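Local coordinates for endonuclease V (Homo sapiens, PDB 6OZE), which probably cleaves RNA at inosine sites in a metal-ion-dependent reaction, as an inosine-specific endoribonuclease of the RNase H clan, at residues 6-9 with 10-13. The protein carries 4 engineered substitutions. Residues are numbered along the deposited sequence; the frame is centred on the assembly and turned at random.
Sequences LSLW and KREQ
Two consecutive turns of the N-terminal alpha-helix 3-17, at the surface of this RNase H-like fold, are joined by four i to i+4 backbone bonds: K10 N donates to L6 O (2.8 Å), R11 N to S7 O (3.0 Å), E12 N to L8 O (2.9 Å) and Q13 N to W9 O (2.9 Å). The outer two are the straighter, with N-H...O angles of 167° at K10 and 164° at Q13.

The side chains meet the preceding turn mainly through methylenes set against its carbonyl oxygens. With K10 CG anti to its own carbonyl carbon (chi1 -76°), the methylene turns back over the preceding turn and meets L6 O at 3.3 Å; beyond it the chain runs extended. Q13 repeats this, its CG lying 3.4 Å from W9 O. R11 instead bends at chi2 and chi3, which brings NE within 4.5 Å of L8 CD2, a loose oblique approach on the exposed side, where an acetate ion lies close to R11.

Q13 is buried, and its NE2 hydrogen-bonds to G86 O, while the W9 ring stacks with F90; these contacts join helix 3-17 to the loop at G86 and to helix 89-106. E12 OE1 forms a salt bridge with R15 NE; its CB, placed by the backbone, lies 3.5 Å from L8 O.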
loop_
_atom_site.group_PDB
_atom_site.type_symbol
_atom_site.label_atom_id
_atom_site.label_comp_id
_atom_site.label_asym_id
_atom_site.label_seq_id
_atom_site.Cartn_x
_atom_site.Cartn_y
_atom_site.Cartn_z
ATOM N N LEU A 6 23.711 -3.079 1.073
ATOM C CA LEU A 6 22.791 -3.450 0.003
ATOM C C LEU A 6 22.725 -4.959 -0.164
ATOM O O LEU A 6 21.642 -5.521 -0.351
ATOM C CB LEU A 6 23.188 -2.780 -1.313
ATOM C CG LEU A 6 22.798 -1.312 -1.504
ATOM C CD1 LEU A 6 22.864 -0.938 -2.977
ATOM C CD2 LEU A 6 21.418 -1.032 -0.939
ATOM N N SER A 7 23.877 -5.635 -0.096
ATOM C CA SER A 7 23.891 -7.088 -0.231
ATOM C C SER A 7 23.042 -7.753 0.848
ATOM O O SER A 7 22.249 -8.657 0.556
ATOM C CB SER A 7 25.332 -7.601 -0.177
ATOM O OG SER A 7 25.361 -9.016 -0.126
ATOM N N LEU A 8 23.191 -7.318 2.102
ATOM C CA LEU A 8 22.405 -7.901 3.185
ATOM C C LEU A 8 20.932 -7.512 3.102
ATOM O O LEU A 8 20.067 -8.316 3.459
ATOM C CB LEU A 8 23.013 -7.530 4.539
ATOM C CG LEU A 8 24.369 -8.198 4.778
ATOM C CD1 LEU A 8 24.956 -7.741 6.089
ATOM C CD2 LEU A 8 24.232 -9.712 4.761
ATOM N N TRP A 9 20.629 -6.292 2.654
ATOM C CA TRP A 9 19.237 -5.913 2.415
ATOM C C TRP A 9 18.609 -6.796 1.345
ATOM O O TRP A 9 17.470 -7.260 1.494
ATOM C CB TRP A 9 19.165 -4.450 1.981
ATOM C CG TRP A 9 19.042 -3.469 3.096
ATOM C CD1 TRP A 9 18.926 -3.743 4.428
ATOM C CD2 TRP A 9 19.014 -2.045 2.971
ATOM N NE1 TRP A 9 18.826 -2.570 5.142
ATOM C CE2 TRP A 9 18.873 -1.514 4.270
ATOM C CE3 TRP A 9 19.075 -1.167 1.887
ATOM C CZ2 TRP A 9 18.809 -0.144 4.511
ATOM C CZ3 TRP A 9 19.006 0.194 2.130
ATOM C CH2 TRP A 9 18.880 0.691 3.429
ATOM N N LYS A 10 19.330 -7.018 0.242
ATOM C CA LYS A 10 18.830 -7.907 -0.802
ATOM C C LYS A 10 18.560 -9.297 -0.251
ATOM O O LYS A 10 17.542 -9.921 -0.573
ATOM C CB LYS A 10 19.841 -7.991 -1.944
ATOM C CG LYS A 10 19.864 -6.780 -2.855
ATOM C CD LYS A 10 20.971 -6.930 -3.895
ATOM C CE LYS A 10 21.209 -5.639 -4.657
ATOM N NZ LYS A 10 22.365 -5.786 -5.588
ATOM N N ARG A 11 19.470 -9.801 0.580
ATOM C CA ARG A 11 19.288 -11.131 1.142
ATOM C C ARG A 11 18.080 -11.173 2.074
ATOM O O ARG A 11 17.356 -12.176 2.123
ATOM C CB ARG A 11 20.565 -11.543 1.874
ATOM C CG ARG A 11 20.715 -13.024 2.007
ATOM C CD ARG A 11 20.860 -13.408 3.450
ATOM N NE ARG A 11 22.250 -13.608 3.823
ATOM C CZ ARG A 11 22.631 -14.251 4.917
ATOM N NH1 ARG A 11 21.722 -14.755 5.741
ATOM N NH2 ARG A 11 23.918 -14.394 5.184
ATOM N N GLU A 12 17.841 -10.094 2.821
ATOM C CA GLU A 12 16.681 -10.057 3.704
ATOM C C GLU A 12 15.382 -9.946 2.906
ATOM O O GLU A 12 14.364 -10.543 3.280
ATOM C CB GLU A 12 16.835 -8.903 4.703
ATOM C CG GLU A 12 15.653 -8.674 5.642
ATOM C CD GLU A 12 15.445 -9.790 6.660
ATOM O OE1 GLU A 12 16.146 -10.821 6.584
ATOM O OE2 GLU A 12 14.559 -9.628 7.531
ATOM N N GLN A 13 15.388 -9.186 1.806
ATOM C CA GLN A 13 14.217 -9.181 0.936
ATOM C C GLN A 13 13.927 -10.582 0.424
ATOM O O GLN A 13 12.774 -11.024 0.430
ATOM C CB GLN A 13 14.437 -8.235 -0.241
ATOM C CG GLN A 13 14.342 -6.778 0.140
ATOM C CD GLN A 13 14.576 -5.868 -1.051
ATOM O OE1 GLN A 13 15.406 -6.159 -1.908
ATOM N NE2 GLN A 13 13.849 -4.756 -1.100
#